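Local coordinates for protein polyketide synthase/nonribosomal peptide synthetase hybrid RzxB (Pseudomonas fluorescens, PDB 5IL6) that probably dehydrates beta-hydroxyacyl intermediates through its dehydratase domain while the rhizoxin polyketide is being built, at residues 217-222 / 260-264; 141-145 / 180-186. All blocks are in the same frame, centred on the assembly; numbering follows the deposited sequence.

Interaction 1. Residues 217-222 / 260-264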
ATOM      1  N   LEU A 217      13.293  -4.776 -10.525  1.00 27.15           N
ATOM      2  CA  LEU A 217      14.473  -3.932 -10.639  1.00 30.70           C
ATOM      3  C   LEU A 217      15.587  -4.310  -9.670  1.00 40.58           C
ATOM      4  O   LEU A 217      16.667  -3.710  -9.735  1.00 43.93           O
ATOM      5  CB  LEU A 217      14.074  -2.468 -10.420  1.00 31.21           C
ATOM      6  CG  LEU A 217      13.067  -1.911 -11.434  1.00 32.48           C
ATOM      7  CD1 LEU A 217      12.640  -0.501 -11.064  1.00 36.85           C
ATOM      8  CD2 LEU A 217      13.650  -1.927 -12.842  1.00 35.49           C
ATOM      9  N   LEU A 218      15.367  -5.284  -8.784  1.00 40.69           N
ATOM     10  CA  LEU A 218      16.333  -5.614  -7.744  1.00 41.13           C
ATOM     11  C   LEU A 218      16.895  -7.027  -7.822  1.00 43.48           C
ATOM     12  O   LEU A 218      17.824  -7.338  -7.067  1.00 37.29           O
ATOM     13  CB  LEU A 218      15.702  -5.419  -6.356  1.00 39.78           C
ATOM     14  CG  LEU A 218      15.198  -4.013  -6.022  1.00 37.07           C
ATOM     15  CD1 LEU A 218      14.545  -4.002  -4.653  1.00 34.01           C
ATOM     16  CD2 LEU A 218      16.339  -3.006  -6.072  1.00 37.26           C
ATOM     17  N   LEU A 219      16.383  -7.885  -8.708  1.00 48.26           N
ATOM     18  CA  LEU A 219      16.846  -9.270  -8.738  1.00 53.36           C
ATOM     19  C   LEU A 219      18.360  -9.350  -8.897  1.00 55.02           C
ATOM     20  O   LEU A 219      19.021 -10.143  -8.216  1.00 49.13           O
ATOM     21  CB  LEU A 219      16.153 -10.033  -9.868  1.00 56.36           C
ATOM     22  CG  LEU A 219      14.700 -10.450  -9.627  1.00 62.12           C
ATOM     23  CD1 LEU A 219      14.092 -11.006 -10.905  1.00 62.29           C
ATOM     24  CD2 LEU A 219      14.591 -11.465  -8.495  1.00 69.04           C
ATOM     25  N   ASP A 220      18.929  -8.535  -9.788  1.00 66.80           N
ATOM     26  CA  ASP A 220      20.368  -8.596 -10.030  1.00 82.34           C
ATOM     27  C   ASP A 220      21.158  -7.982  -8.878  1.00 77.16           C
ATOM     28  O   ASP A 220      22.223  -8.491  -8.511  1.00 69.07           O
ATOM     29  CB  ASP A 220      20.706  -7.908 -11.352  1.00 98.40           C
ATOM     30  CG  ASP A 220      20.284  -8.729 -12.555  1.00110.75           C
ATOM     31  OD1 ASP A 220      20.464  -9.965 -12.525  1.00115.59           O
ATOM     32  OD2 ASP A 220      19.767  -8.141 -13.529  1.00114.51           O
ATOM     33  N   GLU A 221      20.663  -6.888  -8.295  1.00 79.61           N
ATOM     34  CA  GLU A 221      21.404  -6.236  -7.218  1.00 84.51           C
ATOM     35  C   GLU A 221      21.457  -7.116  -5.977  1.00 72.08           C
ATOM     36  O   GLU A 221      22.525  -7.311  -5.386  1.00 71.74           O
ATOM     37  CB  GLU A 221      20.777  -4.885  -6.867  1.00 99.80           C
ATOM     38  CG  GLU A 221      20.961  -3.798  -7.911  1.00113.51           C
ATOM     39  CD  GLU A 221      20.861  -2.407  -7.317  1.00120.36           C
ATOM     40  OE1 GLU A 221      21.025  -2.262  -6.086  1.00120.97           O
ATOM     41  OE2 GLU A 221      20.615  -1.450  -8.084  1.00124.13           O
ATOM     42  N   LEU A 222      20.313  -7.651  -5.567  1.00 60.98           N
ATOM     43  CA  LEU A 222      20.246  -8.414  -4.331  1.00 56.70           C
ATOM     44  C   LEU A 222      20.936  -9.764  -4.488  1.00 59.85           C
ATOM     45  O   LEU A 222      21.012 -10.328  -5.582  1.00 57.99           O
ATOM     46  CB  LEU A 222      18.789  -8.621  -3.918  1.00 51.47           C
ATOM     47  CG  LEU A 222      17.976  -7.342  -3.700  1.00 44.09           C
ATOM     48  CD1 LEU A 222      16.545  -7.678  -3.308  1.00 37.01           C
ATOM     49  CD2 LEU A 222      18.623  -6.444  -2.654  1.00 43.22           C
ATOM     50  N   ASP A 260      19.189   1.843   1.545  1.00 23.88           N
ATOM     51  CA  ASP A 260      17.776   1.799   1.199  1.00 23.36           C
ATOM     52  C   ASP A 260      17.578   1.814  -0.311  1.00 25.09           C
ATOM     53  O   ASP A 260      18.511   2.020  -1.092  1.00 23.61           O
ATOM     54  CB  ASP A 260      17.036   2.972   1.849  1.00 27.90           C
ATOM     55  CG  ASP A 260      17.324   3.082   3.333  1.00 29.83           C
ATOM     56  OD1 ASP A 260      17.560   2.027   3.962  1.00 24.48           O
ATOM     57  OD2 ASP A 260      17.310   4.209   3.870  1.00 25.36           O
ATOM     58  N   TYR A 261      16.330   1.568  -0.709  1.00 24.62           N
ATOM     59  CA  TYR A 261      15.918   1.575  -2.106  1.00 26.80           C
ATOM     60  C   TYR A 261      14.668   2.431  -2.241  1.00 27.15           C
ATOM     61  O   TYR A 261      13.799   2.411  -1.365  1.00 28.14           O
ATOM     62  CB  TYR A 261      15.641   0.152  -2.606  1.00 27.27           C
ATOM     63  CG  TYR A 261      16.820  -0.779  -2.446  1.00 27.79           C
ATOM     64  CD1 TYR A 261      17.058  -1.424  -1.239  1.00 25.66           C
ATOM     65  CD2 TYR A 261      17.696  -1.010  -3.497  1.00 31.98           C
ATOM     66  CE1 TYR A 261      18.136  -2.272  -1.084  1.00 32.54           C
ATOM     67  CE2 TYR A 261      18.778  -1.859  -3.352  1.00 36.60           C
ATOM     68  CZ  TYR A 261      18.991  -2.488  -2.144  1.00 36.50           C
ATOM     69  OH  TYR A 261      20.064  -3.333  -1.992  1.00 38.54           O
ATOM     70  N   CYS A 262      14.578   3.177  -3.340  1.00 22.40           N
ATOM     71  CA  CYS A 262      13.483   4.114  -3.553  1.00 22.22           C
ATOM     72  C   CYS A 262      12.948   3.977  -4.972  1.00 23.00           C
ATOM     73  O   CYS A 262      13.714   3.760  -5.916  1.00 23.63           O
ATOM     74  CB  CYS A 262      13.940   5.557  -3.303  1.00 29.30           C
ATOM     75  SG  CYS A 262      12.599   6.761  -3.287  1.00 31.68           S
ATOM     76  N   PHE A 263      11.628   4.105  -5.114  1.00 22.33           N
ATOM     77  CA  PHE A 263      10.961   3.926  -6.396  1.00 24.32           C
ATOM     78  C   PHE A 263       9.805   4.907  -6.521  1.00 27.83           C
ATOM     79  O   PHE A 263       9.229   5.344  -5.522  1.00 23.97           O
ATOM     80  CB  PHE A 263      10.414   2.500  -6.562  1.00 22.89           C
ATOM     81  CG  PHE A 263      11.442   1.424  -6.363  1.00 26.17           C
ATOM     82  CD1 PHE A 263      11.700   0.922  -5.100  1.00 24.87           C
ATOM     83  CD2 PHE A 263      12.143   0.910  -7.441  1.00 30.07           C
ATOM     84  CE1 PHE A 263      12.644  -0.068  -4.914  1.00 25.90           C
ATOM     85  CE2 PHE A 263      13.086  -0.082  -7.259  1.00 31.54           C
ATOM     86  CZ  PHE A 263      13.337  -0.571  -5.993  1.00 30.70           C
ATOM     87  N   ASP A 264       9.467   5.242  -7.764  1.00 26.92           N
ATOM     88  CA  ASP A 264       8.205   5.887  -8.090  1.00 26.77           C
ATOM     89  C   ASP A 264       7.345   4.908  -8.878  1.00 25.06           C
ATOM     90  O   ASP A 264       7.848   4.178  -9.741  1.00 25.58           O
ATOM     91  CB  ASP A 264       8.413   7.169  -8.901  1.00 33.12           C
ATOM     92  CG  ASP A 264       9.349   8.149  -8.221  1.00 40.63           C
ATOM     93  OD1 ASP A 264       9.083   8.522  -7.059  1.00 35.84           O
ATOM     94  OD2 ASP A 264      10.347   8.557  -8.853  1.00 43.39           O
TER
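Leu218 packs against Tyr261 and Phe263, two rings that project from the same side of strand 261-268 in the hotdog fold of the dehydratase domain. Its CD2 methyl comes within 3.5 Å of Tyr261 CD2, and the same methyl meets the edge of the other ring, in its plane, 3.9 Å from Phe263 CZ. Leu217 continues the row along Phe263: its CD1 lies 3.9 Å from Phe263 CE2, also near the ring plane. At the other end, Leu222 runs past Tyr261 in the opposite direction and brings CD2 to 3.5 Å from the phenol OH. The contact is therefore held by apolar packing, with no hydrogen bond passing between the segments. Both aromatic side chains have CG anti to the carbonyl carbon (chi1 -57° in Tyr261, -54° in Phe263), which sends the alternate rings toward the loop together. That loop, following helix 204-212, makes a helical bend closed by a 2.9 Å bond from Leu222 N to Leu218 O; the bend places Leu218 facing the strand and lets the end of Leu222 reach it. Leu222 also packs on Arg160 and Met164 of helix 154-164. Glu221, poorly ordered at the surface, forms a salt bridge through OE2 with Arg253 of the adjoining strand, while its OE1 sits in the plane of the phenol ring, 3.6 Å from Tyr261 CE2.

Interaction 2. Residues 141-145 / 180-186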
ATOM      1  N   TRP A 141       1.836   9.656 -17.175  1.00 95.16           N
ATOM      2  CA  TRP A 141       1.614   9.123 -18.511  1.00100.19           C
ATOM      3  C   TRP A 141       2.331   7.796 -18.636  1.00 87.59           C
ATOM      4  O   TRP A 141       3.498   7.677 -18.246  1.00 86.95           O
ATOM      5  CB  TRP A 141       2.092  10.093 -19.587  1.00116.53           C
ATOM      6  CG  TRP A 141       1.432  11.405 -19.467  1.00125.78           C
ATOM      7  CD1 TRP A 141       0.096  11.658 -19.555  1.00129.16           C
ATOM      8  CD2 TRP A 141       2.066  12.661 -19.226  1.00129.22           C
ATOM      9  NE1 TRP A 141      -0.143  12.998 -19.384  1.00132.29           N
ATOM     10  CE2 TRP A 141       1.052  13.637 -19.180  1.00132.15           C
ATOM     11  CE3 TRP A 141       3.394  13.057 -19.044  1.00129.04           C
ATOM     12  CZ2 TRP A 141       1.325  14.985 -18.963  1.00133.16           C
ATOM     13  CZ3 TRP A 141       3.664  14.393 -18.829  1.00131.06           C
ATOM     14  CH2 TRP A 141       2.634  15.343 -18.790  1.00132.80           C
ATOM     15  N   LEU A 142       1.625   6.794 -19.141  1.00 75.53           N
ATOM     16  CA  LEU A 142       2.274   5.518 -19.364  1.00 63.52           C
ATOM     17  C   LEU A 142       3.347   5.782 -20.409  1.00 63.95           C
ATOM     18  O   LEU A 142       3.040   6.079 -21.568  1.00 61.35           O
ATOM     19  CB  LEU A 142       1.248   4.473 -19.799  1.00 58.04           C
ATOM     20  CG  LEU A 142       1.681   3.014 -19.935  1.00 55.68           C
ATOM     21  CD1 LEU A 142       2.447   2.565 -18.699  1.00 54.54           C
ATOM     22  CD2 LEU A 142       0.448   2.139 -20.121  1.00 56.58           C
ATOM     23  N   ASP A 143       4.607   5.639 -20.008  1.00 70.60           N
ATOM     24  CA  ASP A 143       5.756   6.041 -20.809  1.00 79.35           C
ATOM     25  C   ASP A 143       6.584   4.857 -21.261  1.00 69.70           C
ATOM     26  O   ASP A 143       7.682   5.053 -21.796  1.00 70.69           O
ATOM     27  CB  ASP A 143       6.671   6.956 -19.991  1.00 94.60           C
ATOM     28  CG  ASP A 143       6.430   8.430 -20.238  1.00112.96           C
ATOM     29  OD1 ASP A 143       5.259   8.834 -20.389  1.00119.67           O
ATOM     30  OD2 ASP A 143       7.427   9.187 -20.263  1.00120.47           O
ATOM     31  N   PHE A 144       6.070   3.638 -21.126  1.00 61.33           N
ATOM     32  CA  PHE A 144       6.925   2.465 -21.202  1.00 53.79           C
ATOM     33  C   PHE A 144       6.990   1.944 -22.637  1.00 58.34           C
ATOM     34  O   PHE A 144       5.960   1.670 -23.265  1.00 74.17           O
ATOM     35  CB  PHE A 144       6.412   1.391 -20.249  1.00 50.98           C
ATOM     36  CG  PHE A 144       7.396   0.294 -20.024  1.00 51.78           C
ATOM     37  CD1 PHE A 144       8.463   0.508 -19.180  1.00 50.12           C
ATOM     38  CD2 PHE A 144       7.289  -0.912 -20.675  1.00 49.28           C
ATOM     39  CE1 PHE A 144       9.393  -0.473 -18.966  1.00 49.48           C
ATOM     40  CE2 PHE A 144       8.215  -1.906 -20.470  1.00 50.12           C
ATOM     41  CZ  PHE A 144       9.274  -1.688 -19.613  1.00 51.10           C
ATOM     42  N   SER A 145       8.184   1.935 -23.198  1.00 62.76           N
ATOM     43  CA  SER A 145       8.450   1.311 -24.479  1.00 83.13           C
ATOM     44  C   SER A 145       9.142  -0.011 -24.174  1.00 81.86           C
ATOM     45  O   SER A 145      10.170  -0.027 -23.486  1.00 62.00           O
ATOM     46  CB  SER A 145       9.336   2.197 -25.368  1.00 91.94           C
ATOM     47  OG  SER A 145       9.422   1.646 -26.668  1.00 94.47           O
ATOM     48  N   ARG A 180      11.215  -5.514 -17.891  1.00 37.07           N
ATOM     49  CA  ARG A 180      12.170  -4.520 -17.425  1.00 36.85           C
ATOM     50  C   ARG A 180      12.852  -3.857 -18.612  1.00 40.07           C
ATOM     51  O   ARG A 180      13.259  -4.530 -19.564  1.00 46.45           O
ATOM     52  CB  ARG A 180      13.227  -5.151 -16.512  1.00 52.38           C
ATOM     53  CG  ARG A 180      14.274  -4.160 -16.034  1.00 56.75           C
ATOM     54  CD  ARG A 180      15.251  -4.786 -15.061  1.00 56.06           C
ATOM     55  NE  ARG A 180      16.274  -3.827 -14.658  1.00 58.63           N
ATOM     56  CZ  ARG A 180      17.306  -4.113 -13.871  1.00 68.76           C
ATOM     57  NH1 ARG A 180      17.464  -5.340 -13.390  1.00 70.18           N
ATOM     58  NH2 ARG A 180      18.183  -3.167 -13.563  1.00 75.46           N
ATOM     59  N   GLN A 181      12.968  -2.532 -18.548  1.00 47.28           N
ATOM     60  CA  GLN A 181      13.689  -1.747 -19.548  1.00 51.38           C
ATOM     61  C   GLN A 181      14.608  -0.793 -18.790  1.00 46.11           C
ATOM     62  O   GLN A 181      14.179   0.284 -18.367  1.00 41.77           O
ATOM     63  CB  GLN A 181      12.731  -0.990 -20.461  1.00 54.54           C
ATOM     64  CG  GLN A 181      13.425  -0.196 -21.557  1.00 64.68           C
ATOM     65  CD  GLN A 181      14.026  -1.091 -22.622  1.00 73.50           C
ATOM     66  OE1 GLN A 181      15.212  -1.418 -22.579  1.00 75.11           O
ATOM     67  NE2 GLN A 181      13.206  -1.496 -23.585  1.00 78.31           N
ATOM     68  N   GLY A 182      15.864  -1.189 -18.616  1.00 46.40           N
ATOM     69  CA  GLY A 182      16.786  -0.366 -17.851  1.00 49.73           C
ATOM     70  C   GLY A 182      16.342  -0.271 -16.403  1.00 53.07           C
ATOM     71  O   GLY A 182      16.107  -1.284 -15.733  1.00 49.04           O
ATOM     72  N   ASP A 183      16.223   0.960 -15.906  1.00 57.41           N
ATOM     73  CA  ASP A 183      15.785   1.205 -14.539  1.00 63.98           C
ATOM     74  C   ASP A 183      14.271   1.360 -14.425  1.00 45.97           C
ATOM     75  O   ASP A 183      13.786   1.898 -13.423  1.00 38.67           O
ATOM     76  CB  ASP A 183      16.483   2.447 -13.977  1.00 85.15           C
ATOM     77  CG  ASP A 183      16.273   3.678 -14.838  1.00103.05           C
ATOM     78  OD1 ASP A 183      15.421   3.631 -15.749  1.00109.86           O
ATOM     79  OD2 ASP A 183      16.957   4.696 -14.599  1.00108.52           O
ATOM     80  N   GLN A 184      13.519   0.901 -15.423  1.00 35.68           N
ATOM     81  CA  GLN A 184      12.065   0.949 -15.406  1.00 32.28           C
ATOM     82  C   GLN A 184      11.500  -0.450 -15.603  1.00 32.52           C
ATOM     83  O   GLN A 184      12.133  -1.312 -16.221  1.00 33.35           O
ATOM     84  CB  GLN A 184      11.508   1.868 -16.501  1.00 42.05           C
ATOM     85  CG  GLN A 184      11.778   3.338 -16.285  1.00 53.55           C
ATOM     86  CD  GLN A 184      10.935   4.223 -17.182  1.00 64.06           C
ATOM     87  OE1 GLN A 184       9.814   3.869 -17.546  1.00 66.41           O
ATOM     88  NE2 GLN A 184      11.469   5.387 -17.541  1.00 68.05           N
ATOM     89  N   ALA A 185      10.300  -0.668 -15.073  1.00 29.75           N
ATOM     90  CA  ALA A 185       9.611  -1.938 -15.231  1.00 28.55           C
ATOM     91  C   ALA A 185       8.124  -1.678 -15.408  1.00 30.39           C
ATOM     92  O   ALA A 185       7.593  -0.666 -14.939  1.00 35.10           O
ATOM     93  CB  ALA A 185       9.845  -2.866 -14.033  1.00 29.52           C
ATOM     94  N   LEU A 186       7.457  -2.605 -16.089  1.00 29.39           N
ATOM     95  CA  LEU A 186       6.020  -2.533 -16.306  1.00 28.76           C
ATOM     96  C   LEU A 186       5.404  -3.850 -15.865  1.00 30.21           C
ATOM     97  O   LEU A 186       5.807  -4.917 -16.338  1.00 31.19           O
ATOM     98  CB  LEU A 186       5.692  -2.258 -17.778  1.00 32.54           C
ATOM     99  CG  LEU A 186       4.211  -2.034 -18.095  1.00 35.43           C
ATOM    100  CD1 LEU A 186       3.721  -0.734 -17.467  1.00 36.91           C
ATOM    101  CD2 LEU A 186       3.967  -2.038 -19.597  1.00 38.23           C
TER
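A beta hairpin whose strands 175-181 and 184-190 are joined by a two-residue, type II' turn receives the side chain of Phe144 from the loop 141-145. The ring lies over Leu186 in a CH-pi contact, with Leu186 CB 3.7 Å from the ring centroid and 16° off its normal, displaced toward the rim on the CD2 side. From the far end of the ring, Phe144 CZ reaches Gln181 CB at 3.6 Å, so the phenyl group spans both arms of the hairpin. Gln184 slides past in the opposite direction, placing OE1 in the ring plane at the edge, 4.0 Å from Phe144 CD1; that oxygen is bound by Gln250 NE2. Phe144 has CG anti to its own nitrogen (chi1 -166°), which carries the ring to the hairpin, over Leu186 CB. Leu142 adds a smaller apolar touch, CD1 to Leu186 CD1 at 3.7 Å, the two side chains crossing at about a right angle. The one hydrogen bond between the segments is weak, Gln181 NE2 to Ser145 O at 3.4 Å, and the same amide nitrogen also bonds Leu147 O. Arg180, just before the turn, donates from NE to Gly182 O at 2.8 Å, almost straight and in the guanidinium plane, a bond that ties the arginine side chain to the turn, whose glycine has positive phi. With an alanine at Phe144, Leu186 CB would probably lose the aromatic face it packs on, and a gap would be likely to open between the loop and both hairpin arms. Attachment of the loop to the hairpin thus rests mainly on dispersion at one aromatic ring, with a single weak amide bond, from Gln181, as the polar tie between the two segments.

Following the chain, interaction 2 closes first: residues 141-145 return to 180-186 across 34 residues that include strand 150-152, helix 154-164 and most of strand 175-181. The chain then passes through helix 204-212 before interaction 1 begins at 217-222 and closes on 260-264, after strands 230-239 and 246-254. The two loops are in series, neither nesting nor crossing, yet their centres lie about 14 Å apart and they touch, Leu217 CD1 approaching Asp183 O at 3.6 Å. Strand 246-254 runs between strands 184-190 and 261-268, and its Arg253 joins both sites, through a salt bridge with Glu221 and a backbone bond with Asp183.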